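PDB 3FXH: integron gene cassette protein HFX_CASS2 from Uncultured bacterium, which is of unknown function; it is an all-helical product of a mobile integron gene cassette and forms a dimer of identical subunits. Local coordinates for residues D51-E55 with A116-A120; A27-H32 with I127-N132; R40-H46 with Y70-K75; E60-A64 with I94-F98. All blocks are in the same frame, centred on the assembly; numbering follows the deposited sequence.

Interaction 1: residues D51-E55 with A116-A120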
loop_
_atom_site.group_PDB
_atom_site.type_symbol
_atom_site.label_atom_id
_atom_site.label_comp_id
_atom_site.label_asym_id
_atom_site.label_seq_id
_atom_site.Cartn_x
_atom_site.Cartn_y
_atom_site.Cartn_z
ATOM N N ASP A 51 19.224 -0.788 -4.599
ATOM C CA ASP A 51 20.451 -0.382 -3.921
ATOM C C ASP A 51 20.279 0.964 -3.217
ATOM O O ASP A 51 20.683 1.125 -2.066
ATOM C CB ASP A 51 21.652 -0.371 -4.875
ATOM C CG ASP A 51 22.383 -1.712 -4.909
ATOM O OD1 ASP A 51 21.747 -2.751 -4.622
ATOM O OD2 ASP A 51 23.593 -1.729 -5.215
ATOM N N GLN A 52 19.666 1.925 -3.900
ATOM C CA GLN A 52 19.444 3.226 -3.286
ATOM C C GLN A 52 18.438 3.117 -2.146
ATOM O O GLN A 52 18.598 3.765 -1.112
ATOM C CB GLN A 52 18.975 4.257 -4.312
ATOM C CG GLN A 52 18.778 5.631 -3.718
ATOM C CD GLN A 52 18.368 6.661 -4.743
ATOM O OE1 GLN A 52 17.363 6.494 -5.443
ATOM N NE2 GLN A 52 19.146 7.735 -4.845
ATOM N N PHE A 53 17.399 2.301 -2.325
ATOM C CA PHE A 53 16.406 2.156 -1.279
ATOM C C PHE A 53 17.035 1.590 -0.003
ATOM O O PHE A 53 16.789 2.095 1.089
ATOM C CB PHE A 53 15.205 1.302 -1.702
ATOM C CG PHE A 53 14.288 0.995 -0.551
ATOM C CD1 PHE A 53 13.426 1.963 -0.074
ATOM C CD2 PHE A 53 14.366 -0.220 0.116
ATOM C CE1 PHE A 53 12.625 1.715 1.028
ATOM C CE2 PHE A 53 13.576 -0.482 1.212
ATOM C CZ PHE A 53 12.698 0.487 1.673
ATOM N N HIS A 54 17.858 0.549 -0.137
ATOM C CA HIS A 54 18.483 -0.055 1.036
ATOM C C HIS A 54 19.483 0.888 1.712
ATOM O O HIS A 54 19.613 0.897 2.938
ATOM C CB HIS A 54 19.129 -1.412 0.688
ATOM C CG HIS A 54 18.134 -2.521 0.560
ATOM N ND1 HIS A 54 17.515 -3.095 1.653
ATOM C CD2 HIS A 54 17.615 -3.134 -0.531
ATOM C CE1 HIS A 54 16.657 -4.013 1.239
ATOM N NE2 HIS A 54 16.700 -4.058 -0.081
ATOM N N GLU A 55 20.177 1.688 0.909
ATOM C CA GLU A 55 21.136 2.656 1.437
ATOM C C GLU A 55 20.424 3.749 2.244
ATOM O O GLU A 55 20.774 4.022 3.393
ATOM C CB GLU A 55 21.947 3.267 0.289
ATOM C CG GLU A 55 22.788 4.476 0.658
ATOM C CD GLU A 55 23.649 4.962 -0.504
ATOM O OE1 GLU A 55 23.788 4.210 -1.493
ATOM O OE2 GLU A 55 24.184 6.091 -0.426
ATOM N N ALA A 116 11.954 -0.270 -6.265
ATOM C CA ALA A 116 12.042 -0.352 -4.807
ATOM C C ALA A 116 11.041 0.550 -4.075
ATOM O O ALA A 116 10.808 0.365 -2.878
ATOM C CB ALA A 116 13.467 -0.070 -4.328
ATOM N N LEU A 117 10.445 1.524 -4.763
ATOM C CA LEU A 117 9.343 2.271 -4.140
ATOM C C LEU A 117 8.219 1.309 -3.708
ATOM O O LEU A 117 7.505 1.512 -2.703
ATOM C CB LEU A 117 8.807 3.326 -5.107
ATOM C CG LEU A 117 9.765 4.470 -5.444
ATOM C CD1 LEU A 117 9.052 5.491 -6.351
ATOM C CD2 LEU A 117 10.277 5.137 -4.162
ATOM N N LEU A 118 8.071 0.236 -4.463
ATOM C CA LEU A 118 7.022 -0.733 -4.156
ATOM C C LEU A 118 7.448 -1.625 -2.999
ATOM O O LEU A 118 6.608 -2.155 -2.273
ATOM C CB LEU A 118 6.663 -1.571 -5.402
ATOM C CG LEU A 118 6.253 -0.717 -6.608
ATOM C CD1 LEU A 118 6.263 -1.517 -7.915
ATOM C CD2 LEU A 118 4.861 -0.100 -6.339
ATOM N N LEU A 119 8.754 -1.826 -2.835
ATOM C CA LEU A 119 9.227 -2.528 -1.645
ATOM C C LEU A 119 8.921 -1.672 -0.421
ATOM O O LEU A 119 8.542 -2.176 0.640
ATOM C CB LEU A 119 10.731 -2.796 -1.743
ATOM C CG LEU A 119 11.501 -3.330 -0.529
ATOM C CD1 LEU A 119 10.906 -4.616 0.018
ATOM C CD2 LEU A 119 12.967 -3.543 -0.888
ATOM N N ALA A 120 9.075 -0.365 -0.578
ATOM C CA ALA A 120 8.762 0.558 0.517
ATOM C C ALA A 120 7.302 0.444 0.946
ATOM O O ALA A 120 6.990 0.543 2.144
ATOM C CB ALA A 120 9.094 1.985 0.119
#
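Phe53 on helix 50-58 meets Ala116, Leu119 and Ala120 along one side of helix 116-131, and nearly all of the contact is made by this one aromatic residue. The tight end is at its root: Phe53 CB lies 3.4 Å from Ala116 CB, close for two aliphatic carbons, where the backbones also come nearest, 6.1 Å between the CA atoms of the same pair. With CG anti to the backbone N (chi1 172°), the phenyl ring reaches out along helix 116-131 and touches the consecutive residues Leu119 and Ala120. Phe53 CE1 touches Ala120 CB at 3.7 Å, and Phe53 CD2 meets the CD2 branch of Leu119 at the same separation of 3.7 Å; both come in obliquely, and the Phe53 and Leu119 side chains cross at about a right angle. Over one face, towards the ring's rim, lies Ala116 O, a carbonyl already used by Ala120 N within its helix.

In this all-helical fold the two short segments run at 38° to each other, their axes 9.7 Å apart, and the Phe53 ring fills the space between them as part of the hydrophobic core. Phe98 and Ala102 of helix 88-102 also pack on it, and the Phe62 ring meets it edge-to-face.

The contact is looser on the side of His54, which is partly exposed. Its imidazole brushes Leu119 at a single point, where His54 NE2 lies 3.9 Å from Leu119 CD2, while His54 ND1 makes a weak hydrogen bond to Ala102 O.

Interaction 2: residues A27-H32 with I127-N132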
loop_
_atom_site.group_PDB
_atom_site.type_symbol
_atom_site.label_atom_id
_atom_site.label_comp_id
_atom_site.label_asym_id
_atom_site.label_seq_id
_atom_site.Cartn_x
_atom_site.Cartn_y
_atom_site.Cartn_z
ATOM N N ALA A 27 1.046 8.180 14.001
ATOM C CA ALA A 27 2.005 7.368 13.243
ATOM C C ALA A 27 1.324 6.545 12.149
ATOM O O ALA A 27 1.832 6.426 11.038
ATOM C CB ALA A 27 2.789 6.467 14.187
ATOM N N THR A 28 0.172 5.974 12.473
ATOM C CA THR A 28 -0.627 5.239 11.498
ATOM C C THR A 28 -1.040 6.098 10.285
ATOM O O THR A 28 -0.892 5.696 9.123
ATOM C CB THR A 28 -1.855 4.651 12.191
ATOM O OG1 THR A 28 -1.409 3.703 13.160
ATOM C CG2 THR A 28 -2.779 3.961 11.188
ATOM N N SER A 29 -1.571 7.281 10.564
ATOM C CA SER A 29 -1.956 8.205 9.514
ATOM C C SER A 29 -0.763 8.635 8.693
ATOM O O SER A 29 -0.890 8.855 7.487
ATOM C CB SER A 29 -2.636 9.438 10.116
ATOM O OG SER A 29 -3.877 9.057 10.671
ATOM N N ALA A 30 0.387 8.788 9.348
ATOM C CA ALA A 30 1.611 9.172 8.650
ATOM C C ALA A 30 2.033 8.084 7.662
ATOM O O ALA A 30 2.454 8.379 6.537
ATOM C CB ALA A 30 2.733 9.448 9.648
ATOM N N VAL A 31 1.908 6.829 8.087
ATOM C CA VAL A 31 2.296 5.694 7.241
ATOM C C VAL A 31 1.305 5.517 6.097
ATOM O O VAL A 31 1.693 5.208 4.975
ATOM C CB VAL A 31 2.456 4.360 8.059
ATOM C CG1 VAL A 31 2.616 3.168 7.118
ATOM C CG2 VAL A 31 3.652 4.444 8.990
ATOM N N HIS A 32 0.022 5.735 6.365
ATOM C CA HIS A 32 -0.971 5.722 5.288
ATOM C C HIS A 32 -0.631 6.821 4.281
ATOM O O HIS A 32 -0.763 6.638 3.073
ATOM C CB HIS A 32 -2.399 5.917 5.836
ATOM C CG HIS A 32 -3.004 4.672 6.411
ATOM N ND1 HIS A 32 -4.314 4.308 6.190
ATOM C CD2 HIS A 32 -2.474 3.706 7.200
ATOM C CE1 HIS A 32 -4.570 3.180 6.830
ATOM N NE2 HIS A 32 -3.470 2.791 7.446
ATOM N N ILE A 127 5.272 -1.971 9.049
ATOM C CA ILE A 127 5.366 -0.928 10.072
ATOM C C ILE A 127 4.007 -0.725 10.734
ATOM O O ILE A 127 3.913 -0.559 11.953
ATOM C CB ILE A 127 5.911 0.394 9.472
ATOM C CG1 ILE A 127 7.357 0.202 9.012
ATOM C CG2 ILE A 127 5.862 1.544 10.492
ATOM C CD1 ILE A 127 7.946 1.434 8.286
ATOM N N LEU A 128 2.949 -0.772 9.930
ATOM C CA LEU A 128 1.596 -0.661 10.451
ATOM C C LEU A 128 1.305 -1.762 11.468
ATOM O O LEU A 128 0.696 -1.519 12.500
ATOM C CB LEU A 128 0.573 -0.720 9.314
ATOM C CG LEU A 128 0.515 0.510 8.408
ATOM C CD1 LEU A 128 -0.488 0.260 7.293
ATOM C CD2 LEU A 128 0.132 1.734 9.231
ATOM N N ARG A 129 1.728 -2.979 11.160
ATOM C CA ARG A 129 1.581 -4.081 12.104
ATOM C C ARG A 129 2.276 -3.743 13.425
ATOM O O ARG A 129 1.736 -3.975 14.518
ATOM C CB ARG A 129 2.175 -5.362 11.519
ATOM C CG ARG A 129 1.354 -5.988 10.407
ATOM C CD ARG A 129 1.857 -7.393 10.110
ATOM N NE ARG A 129 1.041 -8.081 9.115
ATOM C CZ ARG A 129 -0.174 -8.570 9.349
ATOM N NH1 ARG A 129 -0.731 -8.431 10.545
ATOM N NH2 ARG A 129 -0.838 -9.193 8.383
ATOM N N GLU A 130 3.484 -3.198 13.316
ATOM C CA GLU A 130 4.248 -2.811 14.494
ATOM C C GLU A 130 3.509 -1.770 15.324
ATOM O O GLU A 130 3.449 -1.874 16.544
ATOM C CB GLU A 130 5.622 -2.280 14.093
ATOM C CG GLU A 130 6.590 -3.351 13.638
ATOM C CD GLU A 130 8.025 -2.933 13.842
ATOM O OE1 GLU A 130 8.250 -1.750 14.173
ATOM O OE2 GLU A 130 8.924 -3.784 13.687
ATOM N N ILE A 131 2.950 -0.766 14.657
ATOM C CA ILE A 131 2.228 0.305 15.343
ATOM C C ILE A 131 0.944 -0.196 16.018
ATOM O O ILE A 131 0.616 0.216 17.131
ATOM C CB ILE A 131 1.866 1.445 14.361
ATOM C CG1 ILE A 131 3.137 2.046 13.758
ATOM C CG2 ILE A 131 1.031 2.516 15.066
ATOM C CD1 ILE A 131 2.900 2.921 12.543
ATOM N N ASN A 132 0.237 -1.097 15.342
ATOM C CA ASN A 132 -1.101 -1.523 15.750
ATOM C C ASN A 132 -1.102 -2.710 16.711
ATOM O O ASN A 132 -0.114 -2.973 17.394
ATOM C CB ASN A 132 -1.951 -1.852 14.514
ATOM C CG ASN A 132 -2.024 -0.694 13.522
ATOM O OD1 ASN A 132 -2.054 0.474 13.913
ATOM N ND2 ASN A 132 -2.060 -1.018 12.230
#
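A chi1 of 170° turns the two methyls of Val31 to different neighbours: Val31 CG1 meets Leu128 CD2 at 3.6 Å, while CG2 touches both Ile127 CG2 and Ile131 CD1. Leu128, its CG anti to the carbonyl carbon (chi1 -71°), sends its branches back past Val31 in the opposite direction and on to His32. There Leu128 CD2 sits in the plane of the imidazole, at its edge, 3.8 Å from His32 CD2. Ile131 also reaches two adjacent residues, its CD1 touching Ala27 CB at 3.9 Å and its CG2 lying 3.3 Å from Thr28 OG1. That hydroxyl is hydrogen-bonded to Asn24 O in its own helix, so this polar atom is satisfied while it borders an aliphatic surface. No hydrogen bond crosses the contact, which is apolar packing between antiparallel helices; the axes of the two short segments are 10.0 Å apart and at 171°.

Helix 24-43, first in the chain, is thus paired with the end of the last, helix 116-131. Helix 88-102 packs against both, Ile94 reaching Ala30 and Ala97 reaching Ile127, and on another side the second subunit approaches, its Leu125 packing on His32.

Interaction 3: residues R40-H46 with Y70-K75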
loop_
_atom_site.group_PDB
_atom_site.type_symbol
_atom_site.label_atom_id
_atom_site.label_comp_id
_atom_site.label_asym_id
_atom_site.label_seq_id
_atom_site.Cartn_x
_atom_site.Cartn_y
_atom_site.Cartn_z
ATOM N N ARG A 40 1.439 7.926 -5.689
ATOM C CA ARG A 40 1.499 9.057 -6.644
ATOM C C ARG A 40 2.814 9.089 -7.422
ATOM O O ARG A 40 2.811 9.323 -8.627
ATOM C CB ARG A 40 1.320 10.408 -5.951
ATOM C CG ARG A 40 -0.007 10.615 -5.259
ATOM C CD ARG A 40 -0.040 12.012 -4.661
ATOM N NE ARG A 40 -0.058 13.032 -5.718
ATOM C CZ ARG A 40 0.463 14.248 -5.601
ATOM N NH1 ARG A 40 1.051 14.608 -4.470
ATOM N NH2 ARG A 40 0.403 15.109 -6.621
ATOM N N LEU A 41 3.942 8.887 -6.739
ATOM C CA LEU A 41 5.228 8.876 -7.443
ATOM C C LEU A 41 5.212 7.795 -8.505
ATOM O O LEU A 41 5.636 8.016 -9.632
ATOM C CB LEU A 41 6.395 8.625 -6.479
ATOM C CG LEU A 41 6.609 9.721 -5.449
ATOM C CD1 LEU A 41 7.644 9.307 -4.408
ATOM C CD2 LEU A 41 7.052 10.988 -6.186
ATOM N N VAL A 42 4.715 6.616 -8.142
ATOM C CA VAL A 42 4.666 5.504 -9.088
ATOM C C VAL A 42 3.742 5.825 -10.261
ATOM O O VAL A 42 4.063 5.513 -11.416
ATOM C CB VAL A 42 4.252 4.196 -8.376
ATOM C CG1 VAL A 42 3.987 3.083 -9.372
ATOM C CG2 VAL A 42 5.346 3.794 -7.347
ATOM N N ASP A 43 2.619 6.480 -9.974
ATOM C CA ASP A 43 1.672 6.876 -11.029
ATOM C C ASP A 43 2.334 7.775 -12.067
ATOM O O ASP A 43 1.953 7.789 -13.238
ATOM C CB ASP A 43 0.454 7.592 -10.428
ATOM C CG ASP A 43 -0.734 7.606 -11.366
ATOM O OD1 ASP A 43 -1.011 6.570 -11.998
ATOM O OD2 ASP A 43 -1.409 8.650 -11.466
ATOM N N SER A 44 3.328 8.531 -11.633
ATOM C CA SER A 44 4.019 9.449 -12.523
ATOM C C SER A 44 5.244 8.792 -13.166
ATOM O O SER A 44 6.038 9.456 -13.831
ATOM C CB SER A 44 4.446 10.691 -11.745
ATOM O OG SER A 44 3.318 11.445 -11.346
ATOM N N GLY A 45 5.402 7.489 -12.945
ATOM C CA GLY A 45 6.473 6.731 -13.561
ATOM C C GLY A 45 7.813 6.801 -12.849
ATOM O O GLY A 45 8.824 6.394 -13.416
ATOM N N HIS A 46 7.834 7.304 -11.615
ATOM C CA HIS A 46 9.081 7.351 -10.855
ATOM C C HIS A 46 9.410 5.984 -10.283
ATOM O O HIS A 46 8.533 5.155 -10.046
ATOM C CB HIS A 46 9.035 8.401 -9.734
ATOM C CG HIS A 46 8.712 9.778 -10.219
ATOM N ND1 HIS A 46 9.564 10.498 -11.027
ATOM C CD2 HIS A 46 7.619 10.557 -10.033
ATOM C CE1 HIS A 46 9.015 11.666 -11.314
ATOM N NE2 HIS A 46 7.837 11.729 -10.720
ATOM N N TYR A 70 11.292 15.034 -4.290
ATOM C CA TYR A 70 10.004 15.264 -4.923
ATOM C C TYR A 70 9.234 16.429 -4.310
ATOM O O TYR A 70 8.012 16.505 -4.428
ATOM C CB TYR A 70 9.188 13.977 -4.890
ATOM C CG TYR A 70 9.897 12.860 -5.607
ATOM C CD1 TYR A 70 9.989 12.850 -6.994
ATOM C CD2 TYR A 70 10.512 11.837 -4.899
ATOM C CE1 TYR A 70 10.649 11.827 -7.656
ATOM C CE2 TYR A 70 11.175 10.816 -5.553
ATOM C CZ TYR A 70 11.244 10.811 -6.924
ATOM O OH TYR A 70 11.907 9.790 -7.559
ATOM N N SER A 71 9.968 17.353 -3.697
ATOM C CA SER A 71 9.369 18.459 -2.959
ATOM C C SER A 71 8.431 19.317 -3.809
ATOM O O SER A 71 7.561 19.990 -3.271
ATOM C CB SER A 71 10.459 19.340 -2.339
ATOM O OG SER A 71 11.228 19.964 -3.346
ATOM N N SER A 72 8.605 19.299 -5.129
ATOM C CA SER A 72 7.740 20.087 -6.017
ATOM C C SER A 72 6.321 19.519 -6.135
ATOM O O SER A 72 5.393 20.235 -6.503
ATOM C CB SER A 72 8.353 20.210 -7.416
ATOM O OG SER A 72 8.103 19.041 -8.181
ATOM N N THR A 73 6.136 18.237 -5.818
ATOM C CA THR A 73 4.833 17.624 -6.039
ATOM C C THR A 73 4.303 16.879 -4.824
ATOM O O THR A 73 3.089 16.765 -4.648
ATOM C CB THR A 73 4.834 16.663 -7.254
ATOM O OG1 THR A 73 5.721 15.566 -7.007
ATOM C CG2 THR A 73 5.263 17.401 -8.536
ATOM N N ILE A 74 5.213 16.389 -3.988
ATOM C CA ILE A 74 4.840 15.531 -2.853
ATOM C C ILE A 74 4.030 16.290 -1.805
ATOM O O ILE A 74 4.344 17.434 -1.480
ATOM C CB ILE A 74 6.083 14.852 -2.199
ATOM C CG1 ILE A 74 5.671 13.581 -1.442
ATOM C CG2 ILE A 74 6.851 15.824 -1.283
ATOM C CD1 ILE A 74 6.840 12.676 -1.111
ATOM N N LYS A 75 2.980 15.644 -1.298
ATOM C CA LYS A 75 2.108 16.242 -0.279
ATOM C C LYS A 75 2.213 15.471 1.022
ATOM O O LYS A 75 1.682 14.360 1.126
ATOM C CB LYS A 75 0.645 16.244 -0.729
ATOM C CG LYS A 75 0.339 17.207 -1.852
ATOM C CD LYS A 75 -1.161 17.368 -2.032
ATOM C CE LYS A 75 -1.482 18.529 -2.962
ATOM N NZ LYS A 75 -2.955 18.707 -3.108
HETATM O O HOH W 1 1.198 18.073 -6.272
HETATM O O HOH W 2 12.470 10.256 -10.004
#
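Leu41, Arg40 and His46 meet the loop that follows helix 62-69 just where helix 24-43 ends in a Schellman motif, with Gly45 at positive phi as its C-prime residue and His46 N bonded to Leu41 O.

The apolar part is a CH-pi contact. Leu41 CD2 stands over one face of Tyr70, 3.6 Å from the ring centroid and 19° off the normal, while CD1 reaches the CD2-CE2 side of the same ring. Tyr70 in turn directs an edge at His46 in an edge-to-face pair, planes at 53°: Tyr70 CE1 lies over the centre of the imidazole face, 3.8 Å from His46 ND1. Ser44 O lies over the opposite face.

The polar part belongs to Arg40, whose chain bends at chi3 (67°). Arg40 NH1 donates to Thr73 O at 3.0 Å, from above the carbonyl plane, and a water links NH2 to that same oxygen. NH1 also forms a salt bridge with Glu37, and NE bonds Gly111 O of the second subunit, which ties the guanidinium to the loop and the dimer interface together.

A second water, in the plane of the Tyr70 ring, lies 2.6 Å from Tyr70 OH and accepts a weak hydrogen bond from His46 ND1 at 3.1 Å.

Interaction 4: residues E60-A64 with I94-F98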
loop_
_atom_site.group_PDB
_atom_site.type_symbol
_atom_site.label_atom_id
_atom_site.label_comp_id
_atom_site.label_asym_id
_atom_site.label_seq_id
_atom_site.Cartn_x
_atom_site.Cartn_y
_atom_site.Cartn_z
ATOM N N GLU A 60 18.590 5.623 7.585
ATOM C CA GLU A 60 17.391 6.154 8.222
ATOM C C GLU A 60 16.994 7.519 7.653
ATOM O O GLU A 60 16.719 8.446 8.408
ATOM C CB GLU A 60 17.602 6.239 9.745
ATOM C CG GLU A 60 18.145 4.956 10.384
ATOM C CD GLU A 60 17.814 4.862 11.878
ATOM O OE1 GLU A 60 17.487 5.906 12.484
ATOM O OE2 GLU A 60 17.869 3.746 12.443
ATOM N N ARG A 61 16.958 7.633 6.324
ATOM C CA ARG A 61 16.623 8.900 5.677
ATOM C C ARG A 61 15.858 8.725 4.358
ATOM O O ARG A 61 15.891 9.584 3.470
ATOM C CB ARG A 61 17.876 9.763 5.484
ATOM C CG ARG A 61 18.784 9.341 4.339
ATOM C CD ARG A 61 20.066 10.185 4.338
ATOM N NE ARG A 61 21.085 9.609 3.464
ATOM C CZ ARG A 61 21.349 10.034 2.233
ATOM N NH1 ARG A 61 20.693 11.068 1.730
ATOM N NH2 ARG A 61 22.289 9.436 1.512
ATOM N N PHE A 62 15.149 7.612 4.245
ATOM C CA PHE A 62 14.374 7.336 3.046
ATOM C C PHE A 62 13.271 8.379 2.884
ATOM O O PHE A 62 13.071 8.934 1.805
ATOM C CB PHE A 62 13.788 5.931 3.120
ATOM C CG PHE A 62 12.771 5.640 2.069
ATOM C CD1 PHE A 62 13.123 5.608 0.721
ATOM C CD2 PHE A 62 11.457 5.375 2.423
ATOM C CE1 PHE A 62 12.171 5.327 -0.263
ATOM C CE2 PHE A 62 10.489 5.092 1.440
ATOM C CZ PHE A 62 10.849 5.070 0.097
ATOM N N ILE A 63 12.570 8.673 3.966
ATOM C CA ILE A 63 11.443 9.611 3.860
ATOM C C ILE A 63 11.929 11.031 3.564
ATOM O O ILE A 63 11.406 11.705 2.680
ATOM C CB ILE A 63 10.528 9.556 5.091
ATOM C CG1 ILE A 63 9.928 8.154 5.230
ATOM C CG2 ILE A 63 9.389 10.560 4.946
ATOM C CD1 ILE A 63 9.070 7.767 4.053
ATOM N N ALA A 64 12.947 11.472 4.290
ATOM C CA ALA A 64 13.562 12.772 4.024
ATOM C C ALA A 64 13.986 12.889 2.562
ATOM O O ALA A 64 13.798 13.929 1.927
ATOM C CB ALA A 64 14.754 12.988 4.943
ATOM N N ILE A 94 9.385 6.227 12.184
ATOM C CA ILE A 94 9.219 5.741 10.820
ATOM C C ILE A 94 10.557 5.559 10.091
ATOM O O ILE A 94 10.798 4.507 9.501
ATOM C CB ILE A 94 8.249 6.637 10.022
ATOM C CG1 ILE A 94 6.840 6.523 10.609
ATOM C CG2 ILE A 94 8.230 6.256 8.529
ATOM C CD1 ILE A 94 5.869 7.497 10.019
ATOM N N GLU A 95 11.429 6.569 10.124
ATOM C CA GLU A 95 12.738 6.440 9.469
ATOM C C GLU A 95 13.533 5.247 10.001
ATOM O O GLU A 95 14.175 4.522 9.241
ATOM C CB GLU A 95 13.564 7.722 9.629
ATOM C CG GLU A 95 12.945 8.944 8.967
ATOM C CD GLU A 95 13.180 9.003 7.468
ATOM O OE1 GLU A 95 13.160 7.946 6.794
ATOM O OE2 GLU A 95 13.372 10.122 6.953
ATOM N N ASN A 96 13.523 5.068 11.319
ATOM C CA ASN A 96 14.229 3.953 11.933
ATOM C C ASN A 96 13.576 2.629 11.554
ATOM O O ASN A 96 14.255 1.620 11.349
ATOM C CB ASN A 96 14.262 4.107 13.455
ATOM C CG ASN A 96 14.779 2.860 14.156
ATOM O OD1 ASN A 96 15.987 2.672 14.303
ATOM N ND2 ASN A 96 13.864 2.005 14.589
ATOM N N ALA A 97 12.253 2.639 11.465
ATOM C CA ALA A 97 11.513 1.430 11.119
ATOM C C ALA A 97 11.875 0.962 9.706
ATOM O O ALA A 97 12.062 -0.227 9.474
ATOM C CB ALA A 97 10.026 1.650 11.264
ATOM N N PHE A 98 12.002 1.895 8.764
ATOM C CA PHE A 98 12.464 1.520 7.425
ATOM C C PHE A 98 13.846 0.878 7.486
ATOM O O PHE A 98 14.104 -0.133 6.835
ATOM C CB PHE A 98 12.501 2.732 6.491
ATOM C CG PHE A 98 11.208 2.980 5.775
ATOM C CD1 PHE A 98 10.907 2.304 4.601
ATOM C CD2 PHE A 98 10.290 3.883 6.278
ATOM C CE1 PHE A 98 9.716 2.528 3.941
ATOM C CE2 PHE A 98 9.102 4.109 5.623
ATOM C CZ PHE A 98 8.807 3.424 4.455
HETATM O O HOH W 3 15.443 11.382 8.184
HETATM O O HOH W 4 14.457 5.724 6.547
#
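Glu95 turns its carboxylate to the first turn of helix 62-69 and accepts two backbone N-H groups there, one on each oxygen. Ile63 N donates to Glu95 OE1 at 3.0 Å. Ala64 N donates to Glu95 OE2, also at 3.0 Å; both bonds are fairly straight and both fall on the syn side, somewhat out of the carboxylate plane. A bend at chi2 (-80°) turns the group toward these amides. The Glu95 CB and CG lie along Glu60 O, with CB at 3.5 Å from that oxygen.

Two waters complete the shell. One donates to Glu95 OE2 and Glu60 O; the other accepts a hydrogen bond from Phe62 N and donates to Glu95 OE1 and Glu95 O, so each carboxylate oxygen has a backbone and a water donor.

Next to the polar layer, Phe62 CD2 lies over one face of Phe98, with Phe62 CE2 3.7 Å from Phe98 CE1, the rings oblique at 49°. Ile63 CD1 touches Phe98 CE2 at 4.0 Å. Cys124 and Ile127 of helix 116-131 pack on Phe98 from beyond.

Helix 50-58 closes in a Schellman motif with Glu60 as its C-prime residue, Arg61 is the N-cap residue of the next helix, and Glu95 supplies from helix 88-102 a carboxylate cap for its opening amides, where the helix dipole would probably favour a negative charge.

All four contacts join parts of one five-helix, strandless fold. Interaction 4, its centre about 6 Å from that of the chain, touches both interaction 1 (centres about 11 Å apart) and interaction 2 (about 13 Å), which lie on opposite sides of the chain's centre, their own centres about 19 Å apart, and share helix 116-131. Along the chain interactions 1, 3 and 4 are all nested within the loop closed by interaction 2, which brings the first and last helices together. Interaction 3 shares helix 24-43 with interaction 2, centres about 21 Å apart, and packs against interaction 1 through Leu117 and Leu118. Interactions 1, 2 and 3 also reach the second subunit, so the packing of helices 24-43 and 116-131 shapes both core and dimer interface.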